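Local coordinates for periplasmic solute binding protein (Candidatus liberibacter, PDB 4CL2) that binds manganese or zinc in the periplasm and probably hands the metal to an ABC-type uptake transporter, at residues K4-D16 against K23-G35. Numbering follows the deposited sequence.
Sequences KKVVLSSFSIIGD and KDLVTVTTLVEAG. With SO4 (sulfate ion), chain B.
Lys4 reaches Asp24 because its CG stands anti to the backbone N (chi1 -169°) and the chain beyond runs extended. It passes Thr27 at about a right angle, and NZ donates a hydrogen bond to Asp24 O at 2.7 Å. Thr29 OG1 sits between its own backbone N and carbonyl carbon (chi1 53°), which turns it onto Leu8, 3.3 Å from Leu8 CD1.

Strands 6-9 and 27-30 run parallel, their axes 26° apart. Thr27 N hydrogen-bonds Lys5 O, Val7 N Thr27 O, Thr29 N Val7 O, and Ser9 N Thr29 O at 2.8 Å. Two further hydrogen bonds follow: Leu31 N to Ser9 O and Val32 N to Ser10 O.

Val6, Leu8, Thr27 and Thr29 share one face. Val7 and Val28 lie on the other, where Val7 CG2 meets Val26 CG2 at 3.7 Å. There helix 12-22 lies close over the strand: Val28 CG1 is 3.5 Å from Gly15 O, and Thr30 CG2 packs on the backbone at Phe11 and Ser12. A water joins Ser12 OG to Val32 O; Ser12 OG is also hydrogen-bonded to Leu249 N.

Strand 27-30 is one of two edge strands of its four-stranded parallel sheet within this chain. Thr30 N points outward and hydrogen-bonds sulfate O3 at 2.9 Å; Lys50 also holds this ion, which probably comes from the crystallisation liquor.

The two strands and helix 12-22 form a beta-alpha-beta unit. The side chain of Phe11, at the helix N-cap position, is about 8 Å from the bound manganese. Strand 56-59 pairs with the far edge of strand 6-9, while helices 111-128 and 133-158 touch Val7 and Val26, respectively.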
loop_
_atom_site.group_PDB
_atom_site.type_symbol
_atom_site.label_atom_id
_atom_site.label_comp_id
_atom_site.label_asym_id
_atom_site.label_seq_id
_atom_site.Cartn_x
_atom_site.Cartn_y
_atom_site.Cartn_z
ATOM N N LYS A 4 -7.432 20.914 19.645
ATOM C CA LYS A 4 -7.336 20.192 18.341
ATOM C C LYS A 4 -6.916 18.736 18.509
ATOM O O LYS A 4 -5.900 18.416 19.111
ATOM C CB LYS A 4 -6.358 20.884 17.449
ATOM C CG LYS A 4 -6.403 20.388 16.045
ATOM C CD LYS A 4 -5.964 21.513 15.136
ATOM C CE LYS A 4 -5.878 21.088 13.713
ATOM N NZ LYS A 4 -5.354 22.161 12.803
ATOM N N LYS A 5 -7.685 17.862 17.931
ATOM C CA LYS A 5 -7.446 16.433 18.065
ATOM C C LYS A 5 -6.254 16.021 17.204
ATOM O O LYS A 5 -5.900 16.676 16.234
ATOM C CB LYS A 5 -8.696 15.697 17.608
ATOM C CG LYS A 5 -9.794 15.944 18.644
ATOM C CD LYS A 5 -11.089 15.333 18.269
ATOM C CE LYS A 5 -12.224 15.875 19.141
ATOM N NZ LYS A 5 -11.928 15.595 20.579
ATOM N N VAL A 6 -5.615 14.919 17.638
ATOM C CA VAL A 6 -4.390 14.418 17.020
ATOM C C VAL A 6 -4.684 12.974 16.584
ATOM O O VAL A 6 -5.212 12.175 17.349
ATOM C CB VAL A 6 -3.200 14.442 18.031
ATOM C CG1 VAL A 6 -1.925 13.849 17.404
ATOM C CG2 VAL A 6 -2.883 15.838 18.461
ATOM N N VAL A 7 -4.440 12.687 15.335
ATOM C CA VAL A 7 -4.719 11.354 14.736
ATOM C C VAL A 7 -3.365 10.846 14.190
ATOM O O VAL A 7 -2.761 11.451 13.278
ATOM C CB VAL A 7 -5.739 11.453 13.602
ATOM C CG1 VAL A 7 -5.936 10.094 12.978
ATOM C CG2 VAL A 7 -7.044 12.014 14.130
ATOM N N LEU A 8 -2.901 9.761 14.796
ATOM C CA LEU A 8 -1.625 9.098 14.468
ATOM C C LEU A 8 -1.885 7.952 13.480
ATOM O O LEU A 8 -2.606 7.007 13.755
ATOM C CB LEU A 8 -0.916 8.617 15.730
ATOM C CG LEU A 8 0.350 7.815 15.429
ATOM C CD1 LEU A 8 1.447 8.677 14.800
ATOM C CD2 LEU A 8 0.821 7.193 16.778
ATOM N N SER A 9 -1.278 8.047 12.302
ATOM C CA SER A 9 -1.297 6.965 11.286
ATOM C C SER A 9 -0.004 6.122 11.420
ATOM O O SER A 9 1.063 6.624 11.773
ATOM C CB SER A 9 -1.409 7.555 9.877
ATOM O OG SER A 9 -2.610 8.290 9.668
ATOM N N SER A 10 -0.124 4.824 11.186
ATOM C CA SER A 10 1.004 3.921 11.367
ATOM C C SER A 10 2.127 4.207 10.342
ATOM O O SER A 10 3.288 4.022 10.687
ATOM C CB SER A 10 0.569 2.475 11.355
ATOM O OG SER A 10 0.039 2.113 10.074
ATOM N N PHE A 11 1.782 4.513 9.117
ATOM C CA PHE A 11 2.802 4.783 8.106
ATOM C C PHE A 11 2.322 5.734 7.044
ATOM O O PHE A 11 1.177 6.230 7.047
ATOM C CB PHE A 11 3.366 3.449 7.518
ATOM C CG PHE A 11 2.514 2.824 6.404
ATOM C CD1 PHE A 11 1.229 2.352 6.619
ATOM C CD2 PHE A 11 3.065 2.687 5.138
ATOM C CE1 PHE A 11 0.502 1.737 5.598
ATOM C CE2 PHE A 11 2.336 2.086 4.103
ATOM C CZ PHE A 11 1.061 1.602 4.342
ATOM N N SER A 12 3.266 6.134 6.182
ATOM C CA SER A 12 3.079 7.325 5.345
ATOM C C SER A 12 1.849 7.279 4.484
ATOM O O SER A 12 1.178 8.293 4.292
ATOM C CB SER A 12 4.326 7.553 4.448
ATOM O OG SER A 12 4.679 6.393 3.668
ATOM N N ILE A 13 1.525 6.125 3.936
ATOM C CA ILE A 13 0.389 6.045 3.038
ATOM C C ILE A 13 -0.897 6.377 3.780
ATOM O O ILE A 13 -1.722 7.161 3.286
ATOM C CB ILE A 13 0.298 4.705 2.362
ATOM C CG1 ILE A 13 1.532 4.574 1.415
ATOM C CG2 ILE A 13 -1.069 4.510 1.681
ATOM C CD1 ILE A 13 1.490 3.271 0.610
ATOM N N ILE A 14 -1.080 5.807 4.953
ATOM C CA ILE A 14 -2.283 6.125 5.739
ATOM C C ILE A 14 -2.327 7.561 6.224
ATOM O O ILE A 14 -3.363 8.231 6.166
ATOM C CB ILE A 14 -2.451 5.104 6.895
ATOM C CG1 ILE A 14 -2.658 3.691 6.316
ATOM C CG2 ILE A 14 -3.575 5.485 7.843
ATOM C CD1 ILE A 14 -2.732 2.598 7.383
ATOM N N GLY A 15 -1.170 8.108 6.605
ATOM C CA GLY A 15 -1.098 9.500 6.956
ATOM C C GLY A 15 -1.553 10.424 5.867
ATOM O O GLY A 15 -2.299 11.408 6.117
ATOM N N ASP A 16 -1.138 10.145 4.632
ATOM C CA ASP A 16 -1.500 11.001 3.513
ATOM C C ASP A 16 -2.998 10.897 3.171
ATOM O O ASP A 16 -3.681 11.915 2.882
ATOM C CB ASP A 16 -0.649 10.662 2.280
ATOM C CG ASP A 16 -0.991 11.544 1.119
ATOM O OD1 ASP A 16 -0.625 12.736 1.114
ATOM O OD2 ASP A 16 -1.687 11.056 0.211
ATOM N N LYS A 23 -8.125 17.457 6.176
ATOM C CA LYS A 23 -7.716 18.800 5.772
ATOM C C LYS A 23 -7.483 19.745 6.920
ATOM O O LYS A 23 -8.048 20.840 6.967
ATOM C CB LYS A 23 -8.711 19.416 4.854
ATOM C CG LYS A 23 -8.850 18.656 3.593
ATOM C CD LYS A 23 -9.843 19.377 2.733
ATOM C CE LYS A 23 -9.545 19.127 1.277
ATOM N NZ LYS A 23 -10.005 20.325 0.522
ATOM N N ASP A 24 -6.669 19.333 7.840
ATOM C CA ASP A 24 -6.369 20.319 8.959
ATOM C C ASP A 24 -7.452 20.553 10.024
ATOM O O ASP A 24 -7.193 21.326 10.986
ATOM C CB ASP A 24 -5.861 21.687 8.468
ATOM C CG ASP A 24 -4.609 21.585 7.596
ATOM O OD1 ASP A 24 -3.710 20.746 7.850
ATOM O OD2 ASP A 24 -4.509 22.383 6.655
ATOM N N LEU A 25 -8.580 19.820 9.967
ATOM C CA LEU A 25 -9.488 19.785 11.088
ATOM C C LEU A 25 -8.922 19.107 12.307
ATOM O O LEU A 25 -9.325 19.382 13.401
ATOM C CB LEU A 25 -10.804 19.120 10.711
ATOM C CG LEU A 25 -11.542 19.906 9.617
ATOM C CD1 LEU A 25 -12.602 18.970 9.052
ATOM C CD2 LEU A 25 -12.148 21.200 10.134
ATOM N N VAL A 26 -8.014 18.169 12.066
ATOM C CA VAL A 26 -7.219 17.482 13.084
ATOM C C VAL A 26 -5.752 17.545 12.674
ATOM O O VAL A 26 -5.428 17.788 11.502
ATOM C CB VAL A 26 -7.637 16.016 13.293
ATOM C CG1 VAL A 26 -9.106 15.920 13.603
ATOM C CG2 VAL A 26 -7.218 15.126 12.127
ATOM N N THR A 27 -4.874 17.342 13.652
ATOM C CA THR A 27 -3.462 17.186 13.389
ATOM C C THR A 27 -3.158 15.760 13.017
ATOM O O THR A 27 -3.443 14.881 13.792
ATOM C CB THR A 27 -2.653 17.608 14.624
ATOM O OG1 THR A 27 -2.980 18.976 14.903
ATOM C CG2 THR A 27 -1.157 17.485 14.378
ATOM N N VAL A 28 -2.632 15.518 11.809
ATOM C CA VAL A 28 -2.340 14.173 11.371
ATOM C C VAL A 28 -0.824 13.964 11.537
ATOM O O VAL A 28 0.011 14.757 11.029
ATOM C CB VAL A 28 -2.772 13.978 9.907
ATOM C CG1 VAL A 28 -2.276 12.647 9.383
ATOM C CG2 VAL A 28 -4.289 14.048 9.803
ATOM N N THR A 29 -0.472 12.941 12.265
ATOM C CA THR A 29 0.918 12.512 12.489
ATOM C C THR A 29 1.087 11.125 11.882
ATOM O O THR A 29 0.072 10.408 11.567
ATOM C CB THR A 29 1.242 12.522 13.964
ATOM O OG1 THR A 29 0.261 11.750 14.685
ATOM C CG2 THR A 29 1.305 13.958 14.483
ATOM N N THR A 30 2.354 10.746 11.733
ATOM C CA THR A 30 2.746 9.457 11.158
ATOM C C THR A 30 3.839 8.825 11.974
ATOM O O THR A 30 4.804 9.511 12.371
ATOM C CB THR A 30 3.248 9.685 9.691
ATOM O OG1 THR A 30 2.208 10.299 8.916
ATOM C CG2 THR A 30 3.671 8.376 9.065
ATOM N N LEU A 31 3.742 7.526 12.222
ATOM C CA LEU A 31 4.779 6.839 12.970
ATOM C C LEU A 31 5.950 6.444 12.058
ATOM O O LEU A 31 7.045 6.916 12.269
ATOM C CB LEU A 31 4.228 5.595 13.666
ATOM C CG LEU A 31 5.175 4.731 14.473
ATOM C CD1 LEU A 31 5.698 5.516 15.667
ATOM C CD2 LEU A 31 4.502 3.467 15.017
ATOM N N VAL A 32 5.686 5.570 11.087
ATOM C CA VAL A 32 6.731 5.043 10.207
ATOM C C VAL A 32 6.720 5.993 9.023
ATOM O O VAL A 32 5.916 5.914 8.112
ATOM C CB VAL A 32 6.441 3.571 9.765
ATOM C CG1 VAL A 32 7.551 3.103 8.810
ATOM C CG2 VAL A 32 6.316 2.674 10.974
ATOM N N GLU A 33 7.649 6.935 9.054
ATOM C CA GLU A 33 7.673 7.994 8.085
ATOM C C GLU A 33 8.197 7.383 6.770
ATOM O O GLU A 33 8.823 6.323 6.748
ATOM C CB GLU A 33 8.590 9.125 8.509
ATOM C CG GLU A 33 8.254 9.776 9.827
ATOM C CD GLU A 33 7.253 10.879 9.759
ATOM O OE1 GLU A 33 6.587 11.015 8.724
ATOM O OE2 GLU A 33 7.172 11.615 10.789
ATOM N N ALA A 34 7.918 8.112 5.719
ATOM C CA ALA A 34 8.360 7.721 4.356
ATOM C C ALA A 34 9.836 7.368 4.369
ATOM O O ALA A 34 10.626 8.076 4.988
ATOM C CB ALA A 34 8.146 8.894 3.440
ATOM N N GLY A 35 10.180 6.250 3.755
ATOM C CA GLY A 35 11.572 5.772 3.649
ATOM C C GLY A 35 11.985 4.800 4.744
ATOM O O GLY A 35 13.140 4.362 4.798
HETATM S S SO4 B . 4.489 13.960 11.517
HETATM O O1 SO4 B . 5.455 13.561 10.479
HETATM O O2 SO4 B . 4.915 14.996 12.488
HETATM O O3 SO4 B . 4.302 12.803 12.304
HETATM O O4 SO4 B . 3.289 14.490 10.864
HETATM O O HOH W 1 -2.111 20.909 13.118
HETATM O O HOH W 2 -9.861 18.698 16.027
HETATM O O HOH W 3 6.081 4.963 5.422
#